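Local coordinates for protein cytochrome (Paracoccus pantotrophus, PDB 2XTS) that carries a covalently attached c-type heme in this part of SoxD and probably accepts electrons from its molybdenum-containing partner subunit during the oxidation of protein-bound sulfur, at residues D18-P23 against V89-H94; P84-V89 against V138-A143; D109-T114 against F128-E133. All blocks are in the same frame, centred on the assembly; numbering follows the deposited sequence.

Interaction 1 (D18-P23 against V89-H94); sequences DTAVLP and VYDYVH. With HEC (heme c), chain U.
Asp91 OD1 is gripped by two waters that link it to Thr19, while the other carboxylate oxygen takes the backbone N-H of Val21. One water lies 2.8 Å from Asp91 OD1 and within hydrogen-bonding distance of both Thr19 O and Thr19 OG1; the second donates to OD1 and reaches Thr19 OG1 only weakly. The direct bond, Val21 N to Asp91 OD2, is 3.0 Å long and fairly straight (164°), but it meets OD2 from above the carboxylate plane. Asp91 thus gives an irregular backbone stretch a polar partner in a largely buried place; its CG, anti to the backbone N (chi1 -173°), carries the carboxylate off the helix to the loop. Beside it the Val21 and Tyr90 side chains cross at about a right angle, with Val21 CG2 3.9 Å from Tyr90 CD1, and Thr19 CB meets the edge of the His94 ring, whose ND1 is hydrogen-bonded to Thr110. The same helical turns serve the heme: Tyr92 CE2 comes within 3.4 Å of heme C2A, and Val93 touches a heme methyl. Asp91 and Tyr90 hold the loop between helix 11-17 and strand 32-34 against helix 86-96, with Tyr233 of the sulfite dehydrogenase chain packed on Ala20 and helix 107-120 beside Tyr90.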
loop_
_atom_site.group_PDB
_atom_site.type_symbol
_atom_site.label_atom_id
_atom_site.label_comp_id
_atom_site.label_asym_id
_atom_site.label_seq_id
_atom_site.Cartn_x
_atom_site.Cartn_y
_atom_site.Cartn_z
ATOM N N ASP D 18 6.122 -4.186 35.005
ATOM C CA ASP D 18 5.710 -2.861 35.423
ATOM C C ASP D 18 6.702 -2.303 36.422
ATOM O O ASP D 18 6.614 -2.558 37.622
ATOM C CB ASP D 18 4.307 -2.882 36.017
ATOM C CG ASP D 18 3.802 -1.481 36.322
ATOM O OD1 ASP D 18 4.631 -0.540 36.302
ATOM O OD2 ASP D 18 2.590 -1.275 36.549
ATOM N N THR D 19 7.669 -1.550 35.914
ATOM C CA THR D 19 8.676 -0.923 36.757
ATOM C C THR D 19 8.598 0.596 36.650
ATOM O O THR D 19 9.512 1.283 37.125
ATOM C CB THR D 19 10.098 -1.429 36.402
ATOM O OG1 THR D 19 10.375 -1.101 35.046
ATOM C CG2 THR D 19 10.220 -2.943 36.576
ATOM N N ALA D 20 7.499 1.115 36.089
ATOM C CA ALA D 20 7.301 2.547 35.975
ATOM C C ALA D 20 7.280 3.212 37.357
ATOM O O ALA D 20 6.773 2.650 38.345
ATOM C CB ALA D 20 6.009 2.833 35.204
ATOM N N VAL D 21 7.818 4.428 37.415
ATOM C CA VAL D 21 7.797 5.220 38.632
ATOM C C VAL D 21 7.176 6.550 38.257
ATOM O O VAL D 21 7.627 7.194 37.320
ATOM C CB VAL D 21 9.199 5.453 39.233
ATOM C CG1 VAL D 21 9.056 6.276 40.522
ATOM C CG2 VAL D 21 9.921 4.135 39.460
ATOM N N LEU D 22 6.134 6.931 38.992
ATOM C CA LEU D 22 5.404 8.171 38.754
ATOM C C LEU D 22 5.997 9.270 39.643
ATOM O O LEU D 22 6.730 8.984 40.565
ATOM C CB LEU D 22 3.906 7.959 39.000
ATOM C CG LEU D 22 3.237 7.017 37.966
ATOM C CD1 LEU D 22 3.484 5.533 38.253
ATOM C CD2 LEU D 22 1.761 7.264 37.871
ATOM N N PRO D 23 5.726 10.549 39.335
ATOM C CA PRO D 23 6.422 11.634 40.034
ATOM C C PRO D 23 6.230 11.677 41.539
ATOM O O PRO D 23 7.109 12.168 42.251
ATOM C CB PRO D 23 5.864 12.888 39.362
ATOM C CG PRO D 23 5.583 12.411 37.974
ATOM C CD PRO D 23 4.989 11.054 38.163
ATOM N N VAL D 89 14.304 9.837 36.198
ATOM C CA VAL D 89 15.704 9.414 36.182
ATOM C C VAL D 89 15.814 7.939 36.581
ATOM O O VAL D 89 16.397 7.119 35.889
ATOM C CB VAL D 89 16.569 10.253 37.117
ATOM C CG1 VAL D 89 18.036 9.827 37.031
ATOM C CG2 VAL D 89 16.434 11.755 36.776
ATOM N N TYR D 90 15.222 7.615 37.717
ATOM C CA TYR D 90 15.241 6.262 38.190
ATOM C C TYR D 90 14.673 5.316 37.151
ATOM O O TYR D 90 15.251 4.282 36.808
ATOM C CB TYR D 90 14.438 6.173 39.516
ATOM C CG TYR D 90 14.536 4.798 40.115
ATOM C CD1 TYR D 90 13.821 3.737 39.573
ATOM C CD2 TYR D 90 15.368 4.546 41.207
ATOM C CE1 TYR D 90 13.938 2.449 40.092
ATOM C CE2 TYR D 90 15.477 3.268 41.730
ATOM C CZ TYR D 90 14.778 2.228 41.158
ATOM O OH TYR D 90 14.879 0.966 41.684
ATOM N N ASP D 91 13.477 5.646 36.705
ATOM C CA ASP D 91 12.734 4.758 35.829
ATOM C C ASP D 91 13.443 4.501 34.510
ATOM O O ASP D 91 13.589 3.364 34.106
ATOM C CB ASP D 91 11.348 5.401 35.655
ATOM C CG ASP D 91 10.346 4.554 34.909
ATOM O OD1 ASP D 91 10.673 3.442 34.455
ATOM O OD2 ASP D 91 9.200 5.049 34.781
ATOM N N TYR D 92 13.851 5.568 33.846
ATOM C CA TYR D 92 14.487 5.445 32.563
ATOM C C TYR D 92 15.804 4.658 32.696
ATOM O O TYR D 92 16.103 3.787 31.876
ATOM C CB TYR D 92 14.739 6.828 31.950
ATOM C CG TYR D 92 15.404 6.778 30.591
ATOM C CD1 TYR D 92 14.700 6.357 29.448
ATOM C CD2 TYR D 92 16.749 7.068 30.435
ATOM C CE1 TYR D 92 15.322 6.294 28.204
ATOM C CE2 TYR D 92 17.332 7.011 29.193
ATOM C CZ TYR D 92 16.622 6.617 28.082
ATOM O OH TYR D 92 17.268 6.600 26.874
ATOM N N VAL D 93 16.623 4.998 33.694
ATOM C CA VAL D 93 17.887 4.290 33.876
ATOM C C VAL D 93 17.633 2.800 34.093
ATOM O O VAL D 93 18.278 1.942 33.495
ATOM C CB VAL D 93 18.719 4.908 35.025
ATOM C CG1 VAL D 93 19.858 3.990 35.417
ATOM C CG2 VAL D 93 19.248 6.285 34.631
ATOM N N HIS D 94 16.705 2.499 34.993
ATOM C CA HIS D 94 16.419 1.116 35.337
ATOM C C HIS D 94 15.956 0.298 34.126
ATOM O O HIS D 94 16.331 -0.864 33.970
ATOM C CB HIS D 94 15.352 1.094 36.446
ATOM C CG HIS D 94 15.142 -0.241 37.079
ATOM N ND1 HIS D 94 16.030 -0.776 37.983
ATOM C CD2 HIS D 94 14.125 -1.126 36.976
ATOM C CE1 HIS D 94 15.583 -1.950 38.396
ATOM N NE2 HIS D 94 14.435 -2.188 37.794
HETATM FE FE HEC U . 22.867 6.412 28.690
HETATM C CHA HEC U . 20.478 8.419 27.347
HETATM C CHB HEC U . 21.875 7.284 31.795
HETATM C CHC HEC U . 24.988 4.134 29.974
HETATM C CHD HEC U . 24.254 6.010 25.653
HETATM N NA HEC U . 21.464 7.610 29.418
HETATM C C1A HEC U . 20.611 8.424 28.702
HETATM C C2A HEC U . 19.827 9.248 29.620
HETATM C C3A HEC U . 20.219 8.937 30.867
HETATM C C4A HEC U . 21.241 7.902 30.745
HETATM C CMA HEC U . 19.681 9.497 32.195
HETATM C CAA HEC U . 18.768 10.288 29.181
HETATM C CBA HEC U . 19.410 11.632 28.827
HETATM C CGA HEC U . 18.428 12.704 28.472
HETATM O O1A HEC U . 17.367 12.388 27.953
HETATM O O2A HEC U . 18.796 13.873 28.744
HETATM N NB HEC U . 23.299 5.803 30.522
HETATM C C1B HEC U . 22.772 6.258 31.694
HETATM C C2B HEC U . 23.241 5.393 32.763
HETATM C C3B HEC U . 24.105 4.534 32.259
HETATM C C4B HEC U . 24.149 4.751 30.845
HETATM C CMB HEC U . 22.904 5.696 34.248
HETATM C CAB HEC U . 24.853 3.420 33.003
HETATM C CBB HEC U . 23.849 2.536 33.784
HETATM N NC HEC U . 24.347 5.276 27.962
HETATM C C1C HEC U . 25.153 4.404 28.655
HETATM C C2C HEC U . 26.113 3.825 27.763
HETATM C C3C HEC U . 25.924 4.399 26.577
HETATM C C4C HEC U . 24.815 5.316 26.684
HETATM C CMC HEC U . 27.225 2.831 28.181
HETATM C CAC HEC U . 26.716 4.232 25.285
HETATM C CBC HEC U . 27.045 2.893 24.703
HETATM N ND HEC U . 22.434 7.059 26.854
HETATM C C1D HEC U . 23.082 6.706 25.691
HETATM C C2D HEC U . 22.410 7.201 24.538
HETATM C C3D HEC U . 21.252 7.914 25.066
HETATM C C4D HEC U . 21.344 7.826 26.479
HETATM C CMD HEC U . 22.722 7.030 23.060
HETATM C CAD HEC U . 20.181 8.598 24.234
HETATM C CBD HEC U . 19.065 7.594 23.937
HETATM C CGD HEC U . 17.959 8.169 23.116
HETATM O O1D HEC U . 17.900 9.403 22.930
HETATM O O2D HEC U . 17.043 7.391 22.761
HETATM O O HOH W 1 12.014 1.209 35.592
HETATM O O HOH W 2 9.336 1.482 33.058
#

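Interaction 2 (P84-V89 against V138-A143); sequences PYLSTV and VVLPNA
Leu140 lies across the backbone leading into helix 86-96, its CD1 3.5 Å from Tyr85 C and its CB against the carbonyl oxygen of Pro84. In this c-type cytochrome domain the 138-143 loop, which closes in a type I beta turn from Leu140 to Ala143, covers the start of a helix that lines the heme pocket; Pro84 itself follows the heme-binding Trp83. Leu140 is stretched out, with CD1 anti to CA (chi2 -174°), and this extension brings its methyl over the Tyr85-Leu86 peptide. Next to it, Leu86 CD2 is set against the branch of Val138, 3.8 Å from CB and nearly as close to both methyls, so a single methyl fits over the whole isopropyl group. Leu118 of helix 107-120 touches both Leu86 and Val138 and continues this apolar patch.

Polar groups of the two backbones are matched through water. One water donates to Pro84 O at 2.7 Å and accepts from Leu140 N at 3.0 Å, and another accepts from Leu86 N and donates to Val138 O, each joining one N-H to one carbonyl. Pro84 O also receives a CA-H...O contact from Ala143 CA (3.4 Å). The turn gains a further tie from Asn142 ND2, hydrogen-bonded to Tyr82 O. At the more exposed margin, the Tyr85 ring has Pro84 CB over one face, and its OH shares a water with Ala143 O, which accepts from that water at 2.7 Å.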
loop_
_atom_site.group_PDB
_atom_site.type_symbol
_atom_site.label_atom_id
_atom_site.label_comp_id
_atom_site.label_asym_id
_atom_site.label_seq_id
_atom_site.Cartn_x
_atom_site.Cartn_y
_atom_site.Cartn_z
ATOM N N PRO D 84 11.999 17.738 35.063
ATOM C CA PRO D 84 11.157 18.165 36.177
ATOM C C PRO D 84 11.185 17.253 37.414
ATOM O O PRO D 84 11.026 17.760 38.529
ATOM C CB PRO D 84 9.759 18.217 35.550
ATOM C CG PRO D 84 9.828 17.176 34.472
ATOM C CD PRO D 84 11.216 17.229 33.921
ATOM N N TYR D 85 11.323 15.938 37.213
ATOM C CA TYR D 85 11.117 14.949 38.286
ATOM C C TYR D 85 12.228 13.916 38.364
ATOM O O TYR D 85 12.698 13.397 37.345
ATOM C CB TYR D 85 9.792 14.185 38.053
ATOM C CG TYR D 85 8.602 15.101 37.878
ATOM C CD1 TYR D 85 8.221 15.962 38.906
ATOM C CD2 TYR D 85 7.880 15.152 36.690
ATOM C CE1 TYR D 85 7.171 16.864 38.738
ATOM C CE2 TYR D 85 6.817 16.018 36.536
ATOM C CZ TYR D 85 6.477 16.870 37.547
ATOM O OH TYR D 85 5.421 17.739 37.373
ATOM N N LEU D 86 12.569 13.546 39.587
ATOM C CA LEU D 86 13.545 12.499 39.838
ATOM C C LEU D 86 13.032 11.139 39.444
ATOM O O LEU D 86 13.825 10.289 39.050
ATOM C CB LEU D 86 13.969 12.514 41.311
ATOM C CG LEU D 86 15.212 11.692 41.617
ATOM C CD1 LEU D 86 16.403 12.252 40.890
ATOM C CD2 LEU D 86 15.460 11.621 43.102
ATOM N N SER D 87 11.725 10.926 39.553
ATOM C CA SER D 87 11.149 9.648 39.181
ATOM C C SER D 87 11.610 9.194 37.808
ATOM O O SER D 87 11.922 8.019 37.599
ATOM C CB SER D 87 9.636 9.726 39.203
ATOM O OG SER D 87 9.171 10.790 38.424
ATOM N N THR D 88 11.642 10.122 36.860
ATOM C CA THR D 88 11.988 9.807 35.480
ATOM C C THR D 88 13.413 9.279 35.385
ATOM O O THR D 88 13.716 8.420 34.561
ATOM C CB THR D 88 11.834 11.046 34.613
ATOM O OG1 THR D 88 10.618 11.727 34.957
ATOM C CG2 THR D 88 11.877 10.709 33.134
ATOM N N VAL D 89 14.304 9.837 36.198
ATOM C CA VAL D 89 15.704 9.414 36.182
ATOM C C VAL D 89 15.814 7.939 36.581
ATOM O O VAL D 89 16.397 7.119 35.889
ATOM C CB VAL D 89 16.569 10.253 37.117
ATOM C CG1 VAL D 89 18.036 9.827 37.031
ATOM C CG2 VAL D 89 16.434 11.755 36.776
ATOM N N VAL D 138 13.146 14.898 47.135
ATOM C CA VAL D 138 14.018 15.564 46.170
ATOM C C VAL D 138 13.184 16.326 45.158
ATOM O O VAL D 138 12.251 15.760 44.569
ATOM C CB VAL D 138 14.938 14.563 45.452
ATOM C CG1 VAL D 138 15.781 15.298 44.373
ATOM C CG2 VAL D 138 15.816 13.816 46.463
ATOM N N VAL D 139 13.492 17.610 44.994
ATOM C CA VAL D 139 12.800 18.472 44.042
ATOM C C VAL D 139 13.869 18.984 43.097
ATOM O O VAL D 139 14.842 19.581 43.537
ATOM C CB VAL D 139 12.065 19.637 44.747
ATOM C CG1 VAL D 139 11.385 20.538 43.725
ATOM C CG2 VAL D 139 11.052 19.100 45.753
ATOM N N LEU D 140 13.698 18.730 41.805
ATOM C CA LEU D 140 14.663 19.173 40.817
ATOM C C LEU D 140 14.489 20.653 40.489
ATOM O O LEU D 140 13.369 21.193 40.589
ATOM C CB LEU D 140 14.551 18.328 39.535
ATOM C CG LEU D 140 14.924 16.851 39.671
ATOM C CD1 LEU D 140 14.906 16.185 38.310
ATOM C CD2 LEU D 140 16.284 16.679 40.366
ATOM N N PRO D 141 15.583 21.305 40.050
ATOM C CA PRO D 141 15.508 22.732 39.780
ATOM C C PRO D 141 14.378 23.150 38.837
ATOM O O PRO D 141 13.776 24.202 39.034
ATOM C CB PRO D 141 16.871 23.025 39.144
ATOM C CG PRO D 141 17.785 22.102 39.868
ATOM C CD PRO D 141 16.975 20.822 40.015
ATOM N N ASN D 142 14.141 22.375 37.777
ATOM C CA ASN D 142 13.141 22.742 36.776
ATOM C C ASN D 142 11.776 22.071 36.977
ATOM O O ASN D 142 11.007 21.922 36.018
ATOM C CB ASN D 142 13.666 22.480 35.361
ATOM C CG ASN D 142 13.039 23.373 34.330
ATOM O OD1 ASN D 142 12.809 24.546 34.599
ATOM N ND2 ASN D 142 12.836 22.864 33.131
ATOM N N ALA D 143 11.477 21.664 38.211
ATOM C CA ALA D 143 10.185 21.062 38.542
ATOM C C ALA D 143 8.986 21.860 38.064
ATOM O O ALA D 143 7.966 21.282 37.718
ATOM C CB ALA D 143 10.080 20.864 40.050
HETATM O O HOH W 3 11.055 17.553 41.190
HETATM O O HOH W 4 5.906 20.105 39.091
HETATM O O HOH W 5 11.466 15.032 41.862
#

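Interaction 3 (D109-T114 against F128-E133); sequences DTYAIT and FVLTHE
Leu130 CD2 is wedged into the angle between Tyr111 and Thr114, where the packing is densest. Here helix 107-120 of the c-type cytochrome domain packs on strand 129-131, half of a two-stranded antiparallel sheet completed by strand 32-34; the helix and strand axes approach to 7.7 Å and run at 133° to one another. Leu130 CD2 lies 3.6 Å from Tyr111 O and equally near Thr114 CG2, and it meets the Tyr111 ring in plane at its edge, 3.9 Å from CD1. The leucine and tyrosine side chains cross at about a right angle, and one methyl touches ring edge, backbone carbonyl and threonine methyl.

Toward His132 the touching atoms are fewer and the residues more exposed. With CG anti to its carbonyl carbon (chi1 -78°), Tyr111 runs out along the strand, and its outer ring atoms pass obliquely by the Thr131-His132 peptide. Its OH still makes a close approach of 3.2 Å to His132 CB, yet its polar partner is Arg29 O, to which it is hydrogen-bonded. His132 touches through CB while its imidazole leads away, Thr131 points away from the helix, and Glu133 is exposed. With an alanine in place of Tyr111, Arg29 O would probably be left without this hydrogen-bonding mate and a gap would open between Leu130 and the His132 backbone.

On the helix's other flank, Ile113 turns away from the strand and touches the heme. Thr114, which forms one wall around Leu130 CD2, also bonds back to its own helix: Thr114 OG1 donates to Thr110 O at 2.8 Å, and Thr114 N reaches that oxygen from the opposite face of the carbonyl plane.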
loop_
_atom_site.group_PDB
_atom_site.type_symbol
_atom_site.label_atom_id
_atom_site.label_comp_id
_atom_site.label_asym_id
_atom_site.label_seq_id
_atom_site.Cartn_x
_atom_site.Cartn_y
_atom_site.Cartn_z
ATOM N N ASP D 109 21.217 -0.661 42.821
ATOM C CA ASP D 109 22.131 -0.055 41.859
ATOM C C ASP D 109 21.532 1.229 41.278
ATOM O O ASP D 109 22.222 2.221 41.062
ATOM C CB ASP D 109 22.382 -0.957 40.642
ATOM C CG ASP D 109 23.198 -2.184 40.924
ATOM O OD1 ASP D 109 23.878 -2.271 41.974
ATOM O OD2 ASP D 109 23.141 -3.096 40.052
ATOM N N THR D 110 20.234 1.185 40.991
ATOM C CA THR D 110 19.560 2.324 40.367
ATOM C C THR D 110 19.423 3.481 41.337
ATOM O O THR D 110 19.629 4.632 40.991
ATOM C CB THR D 110 18.211 1.902 39.741
ATOM O OG1 THR D 110 18.412 0.789 38.856
ATOM C CG2 THR D 110 17.611 3.047 38.940
ATOM N N TYR D 111 19.118 3.186 42.586
ATOM C CA TYR D 111 19.146 4.250 43.600
ATOM C C TYR D 111 20.516 4.891 43.721
ATOM O O TYR D 111 20.638 6.106 43.813
ATOM C CB TYR D 111 18.704 3.758 44.983
ATOM C CG TYR D 111 17.208 3.601 45.164
ATOM C CD1 TYR D 111 16.345 4.692 45.057
ATOM C CD2 TYR D 111 16.652 2.357 45.422
ATOM C CE1 TYR D 111 14.973 4.533 45.246
ATOM C CE2 TYR D 111 15.295 2.188 45.590
ATOM C CZ TYR D 111 14.460 3.274 45.497
ATOM O OH TYR D 111 13.107 3.094 45.661
ATOM N N ALA D 112 21.556 4.058 43.759
ATOM C CA ALA D 112 22.933 4.570 43.857
ATOM C C ALA D 112 23.299 5.452 42.663
ATOM O O ALA D 112 23.852 6.541 42.826
ATOM C CB ALA D 112 23.922 3.436 43.994
ATOM N N ILE D 113 23.000 4.979 41.459
ATOM C CA ILE D 113 23.312 5.754 40.267
ATOM C C ILE D 113 22.541 7.071 40.275
ATOM O O ILE D 113 23.062 8.114 39.909
ATOM C CB ILE D 113 23.023 4.945 38.972
ATOM C CG1 ILE D 113 24.120 3.883 38.795
ATOM C CG2 ILE D 113 22.911 5.863 37.746
ATOM C CD1 ILE D 113 23.771 2.852 37.778
ATOM N N THR D 114 21.275 7.023 40.677
ATOM C CA THR D 114 20.465 8.231 40.741
ATOM C C THR D 114 21.059 9.212 41.758
ATOM O O THR D 114 21.147 10.396 41.485
ATOM C CB THR D 114 18.982 7.902 41.036
ATOM O OG1 THR D 114 18.471 7.044 40.013
ATOM C CG2 THR D 114 18.128 9.137 41.040
ATOM N N PHE D 128 25.378 11.678 50.266
ATOM C CA PHE D 128 23.944 11.480 50.194
ATOM C C PHE D 128 23.576 10.022 49.929
ATOM O O PHE D 128 24.211 9.344 49.106
ATOM C CB PHE D 128 23.388 12.394 49.118
ATOM C CG PHE D 128 21.885 12.329 48.966
ATOM C CD1 PHE D 128 21.041 12.924 49.897
ATOM C CD2 PHE D 128 21.309 11.707 47.861
ATOM C CE1 PHE D 128 19.662 12.878 49.738
ATOM C CE2 PHE D 128 19.939 11.659 47.698
ATOM C CZ PHE D 128 19.125 12.249 48.631
ATOM N N VAL D 129 22.549 9.560 50.643
ATOM C CA VAL D 129 21.945 8.250 50.474
ATOM C C VAL D 129 20.499 8.413 50.000
ATOM O O VAL D 129 19.659 9.007 50.686
ATOM C CB VAL D 129 21.952 7.437 51.785
ATOM C CG1 VAL D 129 21.462 6.038 51.533
ATOM C CG2 VAL D 129 23.345 7.401 52.374
ATOM N N LEU D 130 20.224 7.910 48.802
ATOM C CA LEU D 130 18.877 7.931 48.248
ATOM C C LEU D 130 18.184 6.631 48.596
ATOM O O LEU D 130 18.742 5.548 48.376
ATOM C CB LEU D 130 18.934 8.103 46.743
ATOM C CG LEU D 130 17.601 8.315 46.026
ATOM C CD1 LEU D 130 16.910 9.630 46.444
ATOM C CD2 LEU D 130 17.843 8.275 44.539
ATOM N N THR D 131 16.986 6.739 49.168
ATOM C CA THR D 131 16.201 5.569 49.519
ATOM C C THR D 131 14.770 5.668 49.002
ATOM O O THR D 131 14.317 6.747 48.572
ATOM C CB THR D 131 16.113 5.402 51.047
ATOM O OG1 THR D 131 15.204 6.374 51.561
ATOM C CG2 THR D 131 17.491 5.544 51.710
ATOM N N HIS D 132 14.026 4.561 49.070
ATOM C CA HIS D 132 12.617 4.620 48.713
ATOM C C HIS D 132 11.811 5.543 49.629
ATOM O O HIS D 132 10.774 6.046 49.236
ATOM C CB HIS D 132 11.987 3.225 48.686
ATOM C CG HIS D 132 11.945 2.550 50.011
ATOM N ND1 HIS D 132 13.070 2.029 50.606
ATOM C CD2 HIS D 132 10.915 2.284 50.845
ATOM C CE1 HIS D 132 12.740 1.481 51.760
ATOM N NE2 HIS D 132 11.437 1.619 51.928
ATOM N N GLU D 133 12.287 5.754 50.847
ATOM C CA GLU D 133 11.596 6.629 51.789
ATOM C C GLU D 133 11.850 8.117 51.604
ATOM O O GLU D 133 10.962 8.913 51.874
ATOM C CB GLU D 133 11.959 6.249 53.221
ATOM C CG GLU D 133 11.462 4.895 53.675
ATOM C CD GLU D 133 11.743 4.665 55.149
ATOM O OE1 GLU D 133 12.930 4.530 55.519
ATOM O OE2 GLU D 133 10.782 4.643 55.949
#

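In the fold
Interactions 1 and 2 load two loops onto helix 86-96 and share Val89, while interaction 3 sets helix 107-120 on the small sheet. The two helices pack together, so the contacts form one continuous body: Tyr90 meets Tyr111, His94 bonds to Thr110, and Leu86 touches Thr114. Interactions 1 and 3 are mostly buried, interaction 2 only partly. Their chemistry follows their surroundings. Interaction 1 relies on a carboxylate and waters, interaction 2 combines apolar packing with water bridges between backbones, and interaction 3 is mainly van der Waals packing, with the Tyr111 hydroxyl bonded outside the two segments. The first two also abut the sulfite dehydrogenase chain, whereas the third touches no other protein chain of the assembly.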